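Local atomic coordinates of putative phenazine biosynthesis PhzC/PhzF protein (Clostridium difficile, PDB entry 4DUN), a protein that probably acts as an isomerase of the PhzF family, although its substrate and reaction are not established. Residues P117-I122 and Y142-L147; I148-S153 and I177-G182; D88-K93 and V105-N110; V9-T14 and T76-Y81; G233-E238 and V245-E250. All blocks are in the same frame, centred on the assembly; numbering follows the deposited sequence. Where two conformers were deposited one is given.

Overall arrangement
Contacts 2, 4 and 5 are largely buried; contacts 1 and 3 lie at the surface. Contacts 1 and 2 meet because strands 140-143 and 147-150 follow each other and pair. Helix 73-87 supplies one side of contact 4, and V105 of contact 3 packs on it at T76 and A80. Contact 5 lies between these groups, and E250 bonds to A13 through the backbone. The buried contacts differ in kind: 2 and 5 are strand pairs with backbone ladders, whereas 4 is strand-to-helix packing of side chains. At the surface, contact 1 joins a single backbone bridge to proline-tyrosine packing, while contact 3 is built round the R107 guanidinium and its polar partners.

Contact 1: residues P117-I122 and Y142-L147; sequences PEIMPI and YSSRDL
I122 and S143 pair backbone to backbone as an antiparallel hydrogen-bonded bridge, where short strand 122-123 meets the end of strand 140-143. I122 N gives a nearly straight bond to S143 O at 3.1 Å, with 169° at the hydrogen. S143 N returns a shorter bond to I122 O at 2.7 Å, bent to 140°. The same I122 O also receives the CA-H of Y142, at 3.4 Å from Y142 CA.

P121 leans in beside the bridge. Its CB lies 3.5 Å from S143 O and 3.9 Å from Y142 CB, so the proline ring packs on the base of the tyrosine. P121 O comes to the edge of the Y142 ring, near its plane and 3.8 Å from CD2. The tyrosine CG is anti to its own carbonyl carbon (chi1 -73°), which sends the ring along P121 and I122. Beyond this segment pair the ring meets that of Y213 on helix 207-218.

Further along, I119 CG2 lies near S144 OG in one of two S144 conformers. N209 of the same helix bonds I119 O. S143 OG bonds W173 NE1. After the bridge the chain turns, and S144 N bonds D146 O. R145 and D146 form a salt bridge: R145 NE meets D146 OD2 from above the carboxylate plane, and R145 NH1 uses the syn lone pair of the same oxygen at 2.8 Å.

Contact 2: residues I148-S153 and I177-G182; sequences ILLLNS and IITAQG
T179 O accepts the backbone N-H of L151 at 2.8 Å, nearly straight at 169° and close to the direction of the carbonyl bond. This is one rung of a parallel strand pair between 148-150 and 177-181. Two more rungs precede it. L149 N bonds I177 O at 2.8 Å, and T179 N bonds L149 O at 2.9 Å. L149 therefore uses both its N-H and its carbonyl on the 177-181 strand, as parallel pairing requires. The two short strands are twisted by 32°.

Side chains in register share a face. I148 and I177 lie side by side and point the same way, with I148 CG1 3.9 Å from I177 CD1. On that face I148 CG2 also meets T179 CG2. The T179 hydroxyl turns to V188 O and W214 NE1. On the other face L149 CD1 touches I178 CG2. I178 carries its CG1 between the backbone N and the carbonyl carbon (chi1 60°), which turns I178 CD1 to L151 CD1; I178 CB touches the same methyl. V157 of helix 154-159 packs on L151, I178 and A180.

Past the ladder the strands part. S153 stands at the N-cap of helix 154-159, where its OG bonds E156 N. A water accepts from Q181 N and gives a weak bond to L151 O. A180 CB rests 3.4 Å from S153 O.

Contact 3: residues D88-K93 and V105-N110; sequences DVNVKK and VTRNGN
R107 reaches out beside the bent side chain of K92. K92 CD lies 3.4 Å from R107 O, which lays the lysine along the strand backbone. K92 NZ comes to 3.8 Å from R107 CD, beside the start of the guanidinium. The two charges are near each other, with K92 NZ 4.0 Å from R107 NE, and would probably repel somewhat. A weak bond from K92 NZ to N90 O gives the ammonium group a partner in its own segment.

The arginine chain is extended from CG to NE, with CG anti to the backbone N (chi1 -174°). This carries the guanidinium out to N90. The N90 amide and the guanidinium planes are 52° apart. A water also links them. It gives a hydrogen bond to N90 OD1 at 2.9 Å and accepts one from R107 NH1, at the edge of the guanidinium and in its plane.

NE and NH2 of the guanidinium are held from its own segment. R107 NE bonds G109 O at 2.9 Å. R107 NH2 bonds N110 OD1 at 2.7 Å, nearly in line with the amide C=O. R107 NH1 also bonds S84 OG of helix 73-87. These partners fix the rotation of the group.

The backbone link is R107 N to K92 O, 2.8 Å and straight at 171°. T106 CA also approaches K92 O, and K93 pairs with T106 as a non-hydrogen-bonded antiparallel bridge. A type II turn over D88-V91 leads into this strand pair. The whole is the open end of the β-hairpin made by strands 93-98 and 101-108.

Contact 4: residues V9-T14 and T76-Y81; sequences VDSFAT and TLAAAY
L77 CG is anti to the backbone N (chi1 -170°), which sends the leucine from helix 73-87 toward F12. The ring of F12 has its CG anti to the carbonyl carbon (chi1 -63°) and presents a face to the leucine. L77 CD1 sits over that face, offset toward the rim, in a CH-pi contact 3.9 Å from the ring centroid. Its closest ring atom is F12 CZ, at 3.7 Å. The other methyl, L77 CD2, lies against the side chain of S11.

A78 fits between S11 and V9. A78 CB is 3.8 Å from V9 CG1. The small alanine side chain lets strand and helix come near, with S11 and A78 CA atoms 5.5 Å apart. In one of two S11 conformers, S11 OG lies against A78 CB and hydrogen-bonds H74 O, one turn earlier on the helix.

Both methyls of V9 approach Y81 CD2, each at 3.9 Å; CG1 comes at the ring obliquely. A251 of strand 244-259 packs on V9, L77 and Y81, while Y112 lies against L77 and Y81. The contact is thus enclosed by neighbouring strands.

The axes of strand 9-11 and helix 76-81 pass 7.8 Å apart at 127°. A78 is about 8 Å from E47, side chain to side chain, and E47 is the predicted active-site residue. The F12 side chain is about 5 Å from a sulfate, probably from the crystallisation liquor. The arrangement is consistent with the diaminopimelate epimerase-like fold of the PhzF family, in which strands wrap a central helix, here beside the probable active site.

Contact 5: residues G233-E238 and V245-E250; sequences GIIQCE and VKISGE
I235 and I247 lie side by side and point the same way, their CG2 methyls 3.8 Å apart. In both, CG2 is anti to the backbone N, and these are the branches that touch. C237 shares this face with I247. Helix 207-218 packs against it, with I211 touching C237, V245 and I247.

The other face carries Q236, S248, E238 and K246. Q236 CB and S248 CB are 3.9 Å apart, while the bent glutamine chain leads its amide away. E238 and K246 also run side by side and point the same way. In one of two E238 conformers the charged ends, E238 OE1 and K246 NZ, are 4.2 Å apart, too far for a salt bridge but probably attractive. K246 NZ also makes a long, weak ion pair with E113.

Four backbone bonds hold the two strands in register. Q236 and S248 bond each other twice, both at 2.9 Å between N and O. E238 and K246 do the same, and K246 N to E238 O is the shorter of that pair at 2.7 Å and 170°. C237 and I247, between them, form the non-hydrogen-bonded pair.

One water bridges I234 O and E250 N, past the last pair. Another sits on the paired region, at S248 OG (2.7 Å) and, weakly, Q236 O. This pairing makes strands 233-239 and 244-259 a twisted antiparallel β-hairpin.

Contact 1: residues P117-I122 and Y142-L147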
# COMPACT_ATOMS: atom_id res chain seq x y z
N PRO A 117 -18.60 -23.62 5.35
CA PRO A 117 -18.87 -25.03 5.01
C PRO A 117 -17.59 -25.86 5.12
O PRO A 117 -16.50 -25.36 4.84
CB PRO A 117 -19.37 -24.94 3.56
CG PRO A 117 -18.67 -23.75 3.01
CD PRO A 117 -18.68 -22.76 4.14
N GLU A 118 -17.71 -27.10 5.60
CA GLU A 118 -16.61 -28.05 5.69
C GLU A 118 -16.39 -28.61 4.30
O GLU A 118 -17.36 -29.01 3.65
CB GLU A 118 -16.94 -29.15 6.71
CG GLU A 118 -15.84 -30.20 6.81
CD GLU A 118 -15.89 -31.01 8.09
OE1 GLU A 118 -16.92 -31.69 8.30
OE2 GLU A 118 -14.94 -30.93 8.89
N ILE A 119 -15.16 -28.55 3.79
CA ILE A 119 -14.90 -29.02 2.42
C ILE A 119 -13.68 -29.96 2.42
O ILE A 119 -12.56 -29.50 2.18
CB ILE A 119 -14.72 -27.84 1.40
CG1 ILE A 119 -15.87 -26.80 1.46
CG2 ILE A 119 -14.53 -28.35 -0.04
CD1 ILE A 119 -15.54 -25.43 0.82
N MET A 120 -13.90 -31.26 2.66
CA MET A 120 -12.79 -32.22 2.63
C MET A 120 -12.20 -32.27 1.21
O MET A 120 -12.96 -32.55 0.27
CB MET A 120 -13.24 -33.62 3.10
CG MET A 120 -12.11 -34.67 3.10
SD MET A 120 -10.80 -34.27 4.31
CE MET A 120 -9.67 -35.54 3.98
N PRO A 121 -10.90 -31.92 1.02
CA PRO A 121 -10.35 -31.94 -0.34
C PRO A 121 -10.09 -33.36 -0.80
O PRO A 121 -10.07 -34.27 0.03
CB PRO A 121 -9.04 -31.15 -0.20
CG PRO A 121 -8.59 -31.44 1.21
CD PRO A 121 -9.87 -31.53 2.02
N ILE A 122 -9.89 -33.53 -2.10
CA ILE A 122 -9.67 -34.84 -2.71
C ILE A 122 -8.21 -34.98 -3.12
O ILE A 122 -7.67 -34.07 -3.77
CB ILE A 122 -10.63 -35.06 -3.91
CG1 ILE A 122 -12.11 -35.17 -3.42
CG2 ILE A 122 -10.21 -36.29 -4.76
CD1 ILE A 122 -13.13 -35.40 -4.51
N TYR A 142 -3.53 -32.48 -2.62
CA TYR A 142 -5.00 -32.48 -2.49
C TYR A 142 -5.58 -31.33 -3.30
O TYR A 142 -4.88 -30.35 -3.61
CB TYR A 142 -5.45 -32.42 -1.02
CG TYR A 142 -5.23 -33.73 -0.29
CD1 TYR A 142 -3.95 -34.09 0.16
CD2 TYR A 142 -6.28 -34.60 -0.06
CE1 TYR A 142 -3.74 -35.32 0.79
CE2 TYR A 142 -6.08 -35.82 0.59
CZ TYR A 142 -4.80 -36.17 1.01
OH TYR A 142 -4.60 -37.37 1.66
N SER A 143 -6.84 -31.47 -3.70
CA SER A 143 -7.45 -30.49 -4.58
C SER A 143 -8.81 -30.05 -4.12
O SER A 143 -9.62 -30.86 -3.66
CB SER A 143 -7.55 -31.08 -5.99
OG SER A 143 -8.14 -30.21 -6.94
N SER A 144 -9.08 -28.74 -4.26
CA SER A 144 -10.35 -28.07 -3.97
C SER A 144 -10.35 -26.77 -4.80
O SER A 144 -9.84 -26.80 -5.92
CB SER A 144 -10.53 -27.82 -2.48
OG SER A 144 -11.78 -27.23 -2.16
N ARG A 145 -10.88 -25.65 -4.27
CA ARG A 145 -10.83 -24.35 -4.96
C ARG A 145 -9.33 -24.00 -5.17
O ARG A 145 -8.92 -23.55 -6.24
CB ARG A 145 -11.53 -23.28 -4.10
CG ARG A 145 -11.47 -21.87 -4.70
CD ARG A 145 -11.75 -20.80 -3.68
NE ARG A 145 -10.69 -20.71 -2.66
CZ ARG A 145 -10.77 -19.96 -1.57
NH1 ARG A 145 -9.78 -19.94 -0.69
NH2 ARG A 145 -11.84 -19.20 -1.36
N ASP A 146 -8.53 -24.33 -4.14
CA ASP A 146 -7.08 -24.15 -4.10
C ASP A 146 -6.35 -25.48 -4.21
O ASP A 146 -6.93 -26.55 -3.94
CB ASP A 146 -6.69 -23.48 -2.77
CG ASP A 146 -7.44 -22.19 -2.47
OD1 ASP A 146 -7.36 -21.25 -3.29
OD2 ASP A 146 -8.13 -22.14 -1.43
N LEU A 147 -5.07 -25.42 -4.59
CA LEU A 147 -4.20 -26.59 -4.64
C LEU A 147 -3.54 -26.73 -3.27
O LEU A 147 -3.05 -25.73 -2.73
CB LEU A 147 -3.14 -26.47 -5.74
CG LEU A 147 -2.16 -27.63 -5.89
CD1 LEU A 147 -2.87 -28.91 -6.36
CD2 LEU A 147 -1.06 -27.27 -6.92

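Contact 2: residues I148-S153 and I177-G182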
# COMPACT_ATOMS: atom_id res chain seq x y z
N ILE A 148 -3.58 -27.93 -2.69
CA ILE A 148 -3.03 -28.14 -1.36
C ILE A 148 -1.82 -29.07 -1.45
O ILE A 148 -1.96 -30.21 -1.90
CB ILE A 148 -4.10 -28.68 -0.39
CG1 ILE A 148 -5.32 -27.71 -0.33
CG2 ILE A 148 -3.51 -28.92 1.02
CD1 ILE A 148 -6.60 -28.32 0.07
N LEU A 149 -0.66 -28.57 -1.00
CA LEU A 149 0.59 -29.32 -1.02
C LEU A 149 1.01 -29.66 0.38
O LEU A 149 1.31 -28.77 1.18
CB LEU A 149 1.72 -28.54 -1.74
CG LEU A 149 1.38 -27.96 -3.15
CD1 LEU A 149 2.53 -27.10 -3.68
CD2 LEU A 149 1.02 -29.07 -4.14
N LEU A 150 0.97 -30.95 0.70
CA LEU A 150 1.39 -31.41 2.02
C LEU A 150 2.91 -31.54 2.04
O LEU A 150 3.47 -32.35 1.30
CB LEU A 150 0.71 -32.74 2.41
CG LEU A 150 1.21 -33.39 3.71
CD1 LEU A 150 0.74 -32.60 4.95
CD2 LEU A 150 0.83 -34.84 3.80
N LEU A 151 3.57 -30.74 2.89
CA LEU A 151 5.03 -30.82 3.02
C LEU A 151 5.38 -31.68 4.23
O LEU A 151 4.50 -32.02 5.01
CB LEU A 151 5.67 -29.42 3.09
CG LEU A 151 5.36 -28.45 1.91
CD1 LEU A 151 6.23 -27.19 2.01
CD2 LEU A 151 5.60 -29.11 0.53
N ASN A 152 6.66 -32.09 4.35
CA ASN A 152 7.09 -33.03 5.38
C ASN A 152 7.36 -32.42 6.77
O ASN A 152 7.55 -33.18 7.72
CB ASN A 152 8.32 -33.79 4.89
CG ASN A 152 7.98 -34.83 3.86
OD1 ASN A 152 7.23 -35.78 4.12
ND2 ASN A 152 8.51 -34.68 2.65
N SER A 153 7.38 -31.09 6.89
CA SER A 153 7.63 -30.44 8.20
C SER A 153 7.26 -28.97 8.18
O SER A 153 7.17 -28.37 7.12
CB SER A 153 9.11 -30.55 8.58
OG SER A 153 9.92 -29.72 7.75
N ILE A 177 -1.70 -23.59 -1.65
CA ILE A 177 -1.53 -23.78 -0.22
C ILE A 177 -0.41 -24.80 0.04
O ILE A 177 -0.39 -25.86 -0.59
CB ILE A 177 -2.86 -24.27 0.43
CG1 ILE A 177 -4.03 -23.27 0.25
CG2 ILE A 177 -2.68 -24.66 1.92
CD1 ILE A 177 -5.39 -23.90 0.54
N ILE A 178 0.48 -24.49 0.99
CA ILE A 178 1.47 -25.44 1.46
C ILE A 178 1.11 -25.68 2.94
O ILE A 178 0.72 -24.74 3.63
CB ILE A 178 2.95 -25.05 1.21
CG1 ILE A 178 3.31 -23.71 1.91
CG2 ILE A 178 3.27 -25.04 -0.29
CD1 ILE A 178 4.83 -23.36 1.88
N THR A 179 1.13 -26.93 3.40
CA THR A 179 0.71 -27.21 4.78
C THR A 179 1.56 -28.32 5.39
O THR A 179 2.11 -29.14 4.67
CB THR A 179 -0.82 -27.56 4.81
OG1 THR A 179 -1.27 -27.64 6.16
CG2 THR A 179 -1.14 -28.88 4.10
N ALA A 180 1.66 -28.34 6.74
CA ALA A 180 2.38 -29.40 7.47
C ALA A 180 1.93 -29.38 8.92
O ALA A 180 1.22 -28.45 9.31
CB ALA A 180 3.89 -29.18 7.40
N GLN A 181 2.30 -30.40 9.71
CA GLN A 181 1.99 -30.38 11.14
C GLN A 181 2.80 -29.25 11.79
O GLN A 181 3.92 -28.96 11.35
CB GLN A 181 2.36 -31.71 11.81
CG GLN A 181 1.22 -32.70 11.84
CD GLN A 181 1.60 -33.92 12.64
OE1 GLN A 181 1.54 -33.91 13.88
NE2 GLN A 181 1.99 -34.97 11.96
N GLY A 182 2.26 -28.61 12.83
CA GLY A 182 2.97 -27.52 13.49
C GLY A 182 3.85 -27.94 14.65
O GLY A 182 3.65 -29.00 15.25
O HOH W 1 3.81 -32.55 8.27

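Contact 3: residues D88-K93 and V105-N110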
# COMPACT_ATOMS: atom_id res chain seq x y z
N ASP A 88 -21.70 -0.45 18.09
CA ASP A 88 -22.68 -1.08 18.97
C ASP A 88 -21.86 -1.82 19.99
O ASP A 88 -21.62 -3.01 19.85
CB ASP A 88 -23.63 -1.99 18.18
CG ASP A 88 -24.84 -2.50 18.97
OD1 ASP A 88 -24.94 -2.19 20.18
OD2 ASP A 88 -25.65 -3.23 18.38
N VAL A 89 -21.33 -1.07 20.97
CA VAL A 89 -20.35 -1.55 21.94
C VAL A 89 -20.80 -2.83 22.64
O VAL A 89 -21.84 -2.86 23.30
CB VAL A 89 -19.91 -0.46 22.96
CG1 VAL A 89 -18.84 -1.01 23.91
CG2 VAL A 89 -19.37 0.77 22.23
N ASN A 90 -19.98 -3.89 22.47
CA ASN A 90 -20.10 -5.23 23.06
C ASN A 90 -21.25 -6.06 22.49
O ASN A 90 -21.58 -7.10 23.07
CB ASN A 90 -20.18 -5.19 24.60
CG ASN A 90 -18.90 -4.71 25.24
OD1 ASN A 90 -17.79 -5.08 24.83
ND2 ASN A 90 -19.01 -3.86 26.24
N VAL A 91 -21.78 -5.70 21.30
CA VAL A 91 -22.79 -6.54 20.62
C VAL A 91 -22.11 -7.91 20.34
O VAL A 91 -20.92 -7.93 19.98
CB VAL A 91 -23.39 -5.89 19.33
CG1 VAL A 91 -22.35 -5.74 18.21
CG2 VAL A 91 -24.62 -6.66 18.85
N LYS A 92 -22.85 -9.02 20.56
CA LYS A 92 -22.30 -10.37 20.37
C LYS A 92 -22.50 -10.91 18.95
O LYS A 92 -21.61 -11.58 18.44
CB LYS A 92 -22.92 -11.36 21.39
CG LYS A 92 -22.51 -11.08 22.85
CD LYS A 92 -20.99 -11.10 23.06
CE LYS A 92 -20.54 -10.12 24.12
NZ LYS A 92 -19.27 -9.44 23.73
N LYS A 93 -23.65 -10.63 18.32
CA LYS A 93 -23.96 -11.12 16.97
C LYS A 93 -23.97 -9.97 15.97
O LYS A 93 -24.74 -9.02 16.15
CB LYS A 93 -25.33 -11.83 16.95
CG LYS A 93 -25.36 -13.19 17.64
CD LYS A 93 -26.59 -13.97 17.20
CE LYS A 93 -26.96 -15.10 18.13
NZ LYS A 93 -28.14 -15.86 17.63
N VAL A 105 -21.14 -12.91 12.12
CA VAL A 105 -19.90 -12.96 12.91
C VAL A 105 -20.34 -12.97 14.38
O VAL A 105 -21.21 -12.18 14.76
CB VAL A 105 -18.86 -11.84 12.59
CG1 VAL A 105 -17.57 -12.03 13.40
CG2 VAL A 105 -18.55 -11.78 11.09
N THR A 106 -19.78 -13.88 15.20
CA THR A 106 -20.10 -13.93 16.63
C THR A 106 -18.88 -13.55 17.43
O THR A 106 -17.80 -14.09 17.18
CB THR A 106 -20.63 -15.32 17.04
OG1 THR A 106 -21.78 -15.63 16.25
CG2 THR A 106 -21.02 -15.36 18.52
N ARG A 107 -19.04 -12.61 18.38
CA ARG A 107 -17.97 -12.20 19.28
C ARG A 107 -18.04 -13.07 20.51
O ARG A 107 -19.08 -13.12 21.18
CB ARG A 107 -18.06 -10.70 19.66
CG ARG A 107 -16.84 -10.26 20.48
CD ARG A 107 -16.91 -8.81 20.86
NE ARG A 107 -15.87 -8.43 21.83
CZ ARG A 107 -15.68 -7.19 22.24
NH1 ARG A 107 -16.44 -6.21 21.80
NH2 ARG A 107 -14.73 -6.93 23.13
N ASN A 108 -16.97 -13.79 20.80
CA ASN A 108 -16.89 -14.68 21.97
C ASN A 108 -15.68 -14.20 22.76
O ASN A 108 -14.54 -14.49 22.39
CB ASN A 108 -16.79 -16.14 21.50
CG ASN A 108 -16.62 -17.16 22.62
OD1 ASN A 108 -16.44 -16.83 23.80
ND2 ASN A 108 -16.69 -18.44 22.26
N GLY A 109 -15.93 -13.39 23.80
CA GLY A 109 -14.87 -12.74 24.56
C GLY A 109 -14.27 -11.70 23.62
O GLY A 109 -14.97 -10.78 23.20
N ASN A 110 -13.01 -11.90 23.21
CA ASN A 110 -12.36 -11.03 22.21
C ASN A 110 -12.03 -11.82 20.94
O ASN A 110 -11.27 -11.35 20.07
CB ASN A 110 -11.13 -10.33 22.81
CG ASN A 110 -11.54 -9.22 23.74
OD1 ASN A 110 -12.51 -8.51 23.50
ND2 ASN A 110 -10.82 -9.05 24.84
O HOH W 2 -15.52 -4.01 23.44

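Contact 4: residues V9-T14 and T76-Y81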
# COMPACT_ATOMS: atom_id res chain seq x y z
N VAL A 9 -7.26 -2.04 11.13
CA VAL A 9 -7.34 -3.18 12.04
C VAL A 9 -6.57 -4.36 11.49
O VAL A 9 -6.71 -4.67 10.30
CB VAL A 9 -8.85 -3.56 12.24
CG1 VAL A 9 -9.03 -4.84 13.07
CG2 VAL A 9 -9.65 -2.40 12.84
N ASP A 10 -5.83 -5.06 12.37
CA ASP A 10 -5.12 -6.31 12.02
C ASP A 10 -6.00 -7.50 12.42
O ASP A 10 -6.27 -7.67 13.60
CB ASP A 10 -3.75 -6.36 12.73
CG ASP A 10 -2.81 -5.24 12.30
OD1 ASP A 10 -3.06 -4.62 11.23
OD2 ASP A 10 -1.85 -4.96 13.05
N SER A 11 -6.42 -8.31 11.43
CA SER A 11 -7.28 -9.48 11.67
C SER A 11 -6.45 -10.72 11.90
O SER A 11 -5.40 -10.87 11.27
CB SER A 11 -8.22 -9.70 10.50
OG SER A 11 -9.07 -8.57 10.36
N PHE A 12 -6.93 -11.63 12.78
CA PHE A 12 -6.22 -12.87 13.18
C PHE A 12 -4.83 -12.50 13.77
O PHE A 12 -3.82 -13.15 13.49
CB PHE A 12 -6.06 -13.86 11.99
CG PHE A 12 -7.36 -14.38 11.43
CD1 PHE A 12 -7.90 -13.85 10.26
CD2 PHE A 12 -8.04 -15.41 12.07
CE1 PHE A 12 -9.12 -14.33 9.74
CE2 PHE A 12 -9.24 -15.91 11.54
CZ PHE A 12 -9.78 -15.36 10.39
N ALA A 13 -4.79 -11.40 14.54
CA ALA A 13 -3.56 -10.89 15.13
C ALA A 13 -3.69 -10.82 16.62
O ALA A 13 -4.67 -10.27 17.12
CB ALA A 13 -3.21 -9.52 14.57
N THR A 14 -2.69 -11.40 17.32
CA THR A 14 -2.53 -11.49 18.77
C THR A 14 -1.76 -10.24 19.26
O THR A 14 -1.75 -9.98 20.47
CB THR A 14 -1.78 -12.81 19.18
OG1 THR A 14 -0.41 -12.75 18.78
CG2 THR A 14 -2.41 -14.10 18.60
N THR A 76 -13.87 -9.03 6.88
CA THR A 76 -15.17 -9.10 7.55
C THR A 76 -14.94 -9.19 9.07
O THR A 76 -15.68 -8.55 9.83
CB THR A 76 -16.02 -10.25 7.00
OG1 THR A 76 -16.22 -10.02 5.60
CG2 THR A 76 -17.40 -10.35 7.69
N LEU A 77 -13.93 -9.97 9.51
CA LEU A 77 -13.58 -10.08 10.93
C LEU A 77 -13.20 -8.67 11.45
O LEU A 77 -13.70 -8.24 12.50
CB LEU A 77 -12.42 -11.08 11.11
CG LEU A 77 -12.08 -11.50 12.56
CD1 LEU A 77 -11.43 -12.88 12.58
CD2 LEU A 77 -11.09 -10.51 13.20
N ALA A 78 -12.35 -7.93 10.69
CA ALA A 78 -11.96 -6.56 11.06
C ALA A 78 -13.20 -5.64 11.20
O ALA A 78 -13.28 -4.87 12.16
CB ALA A 78 -11.00 -5.97 10.03
N ALA A 79 -14.15 -5.72 10.25
CA ALA A 79 -15.38 -4.91 10.30
C ALA A 79 -16.22 -5.26 11.57
O ALA A 79 -16.71 -4.35 12.23
CB ALA A 79 -16.21 -5.13 9.05
N ALA A 80 -16.34 -6.55 11.92
CA ALA A 80 -17.08 -6.99 13.11
C ALA A 80 -16.39 -6.45 14.36
O ALA A 80 -17.07 -5.98 15.27
CB ALA A 80 -17.17 -8.51 13.16
N TYR A 81 -15.04 -6.47 14.40
CA TYR A 81 -14.26 -5.92 15.52
C TYR A 81 -14.61 -4.44 15.70
O TYR A 81 -14.91 -3.99 16.81
CB TYR A 81 -12.75 -6.13 15.27
CG TYR A 81 -11.87 -5.31 16.21
CD1 TYR A 81 -11.44 -5.84 17.42
CD2 TYR A 81 -11.51 -4.00 15.90
CE1 TYR A 81 -10.64 -5.09 18.29
CE2 TYR A 81 -10.76 -3.23 16.79
CZ TYR A 81 -10.31 -3.78 17.97
OH TYR A 81 -9.54 -3.03 18.83

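Contact 5: residues G233-E238 and V245-E250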
# COMPACT_ATOMS: atom_id res chain seq x y z
N GLY A 233 -0.31 -15.39 11.25
CA GLY A 233 -1.66 -15.43 11.79
C GLY A 233 -1.92 -16.64 12.64
O GLY A 233 -1.26 -17.67 12.48
N ILE A 234 -2.85 -16.51 13.58
CA ILE A 234 -3.30 -17.60 14.44
C ILE A 234 -4.78 -17.76 14.20
O ILE A 234 -5.53 -16.78 14.24
CB ILE A 234 -2.96 -17.36 15.93
CG1 ILE A 234 -1.41 -17.27 16.17
CG2 ILE A 234 -3.62 -18.42 16.83
CD1 ILE A 234 -0.59 -18.64 15.95
N ILE A 235 -5.20 -19.01 13.92
CA ILE A 235 -6.59 -19.34 13.62
C ILE A 235 -7.07 -20.43 14.54
O ILE A 235 -6.48 -21.52 14.56
CB ILE A 235 -6.78 -19.78 12.13
CG1 ILE A 235 -6.09 -18.82 11.11
CG2 ILE A 235 -8.27 -19.97 11.81
CD1 ILE A 235 -4.56 -19.14 10.83
N GLN A 236 -8.15 -20.15 15.28
CA GLN A 236 -8.80 -21.15 16.14
C GLN A 236 -9.75 -21.91 15.23
O GLN A 236 -10.53 -21.27 14.50
CB GLN A 236 -9.54 -20.52 17.34
CG GLN A 236 -8.70 -19.59 18.23
CD GLN A 236 -7.45 -20.23 18.78
OE1 GLN A 236 -7.43 -21.41 19.18
NE2 GLN A 236 -6.38 -19.46 18.81
N CYS A 237 -9.66 -23.24 15.25
CA CYS A 237 -10.36 -24.15 14.35
C CYS A 237 -11.20 -25.13 15.11
O CYS A 237 -10.73 -25.72 16.09
CB CYS A 237 -9.35 -24.92 13.51
SG CYS A 237 -8.33 -23.88 12.45
N GLU A 238 -12.43 -25.37 14.64
CA GLU A 238 -13.33 -26.34 15.26
C GLU A 238 -14.25 -26.98 14.23
O GLU A 238 -14.88 -26.27 13.44
CB GLU A 238 -14.15 -25.70 16.40
CG GLU A 238 -15.04 -26.69 17.13
CD GLU A 238 -15.85 -26.17 18.31
OE1 GLU A 238 -15.65 -25.00 18.70
OE2 GLU A 238 -16.68 -26.94 18.83
N VAL A 245 -17.54 -25.77 9.76
CA VAL A 245 -16.36 -25.54 10.57
C VAL A 245 -16.44 -24.13 11.16
O VAL A 245 -17.03 -23.23 10.55
CB VAL A 245 -15.01 -25.76 9.80
CG1 VAL A 245 -14.85 -27.22 9.33
CG2 VAL A 245 -14.86 -24.80 8.63
N LYS A 246 -15.84 -23.94 12.34
CA LYS A 246 -15.76 -22.63 12.95
C LYS A 246 -14.31 -22.14 12.83
O LYS A 246 -13.38 -22.88 13.16
CB LYS A 246 -16.23 -22.64 14.41
CG LYS A 246 -16.38 -21.24 15.00
CD LYS A 246 -16.56 -21.26 16.53
CE LYS A 246 -17.94 -21.65 16.98
NZ LYS A 246 -18.05 -21.61 18.46
N ILE A 247 -14.14 -20.93 12.30
CA ILE A 247 -12.86 -20.25 12.14
C ILE A 247 -12.93 -19.00 13.01
O ILE A 247 -13.88 -18.21 12.86
CB ILE A 247 -12.62 -19.98 10.63
CG1 ILE A 247 -12.13 -21.31 9.99
CG2 ILE A 247 -11.60 -18.85 10.36
CD1 ILE A 247 -12.79 -21.69 8.73
N SER A 248 -11.97 -18.85 13.95
CA SER A 248 -11.99 -17.71 14.86
C SER A 248 -10.65 -17.03 14.92
O SER A 248 -9.61 -17.68 14.80
CB SER A 248 -12.40 -18.12 16.27
OG SER A 248 -13.59 -18.89 16.30
N GLY A 249 -10.69 -15.73 15.18
CA GLY A 249 -9.47 -14.96 15.35
C GLY A 249 -9.66 -13.72 16.19
O GLY A 249 -10.79 -13.24 16.38
N GLU A 250 -8.53 -13.21 16.69
CA GLU A 250 -8.46 -11.98 17.44
C GLU A 250 -8.24 -10.84 16.44
O GLU A 250 -7.87 -11.10 15.29
CB GLU A 250 -7.30 -12.03 18.45
CG GLU A 250 -7.40 -13.11 19.52
CD GLU A 250 -6.16 -13.21 20.38
OE1 GLU A 250 -5.54 -12.16 20.69
OE2 GLU A 250 -5.78 -14.35 20.73
O HOH W 3 -6.03 -14.81 16.11
O HOH W 4 -13.03 -21.54 16.02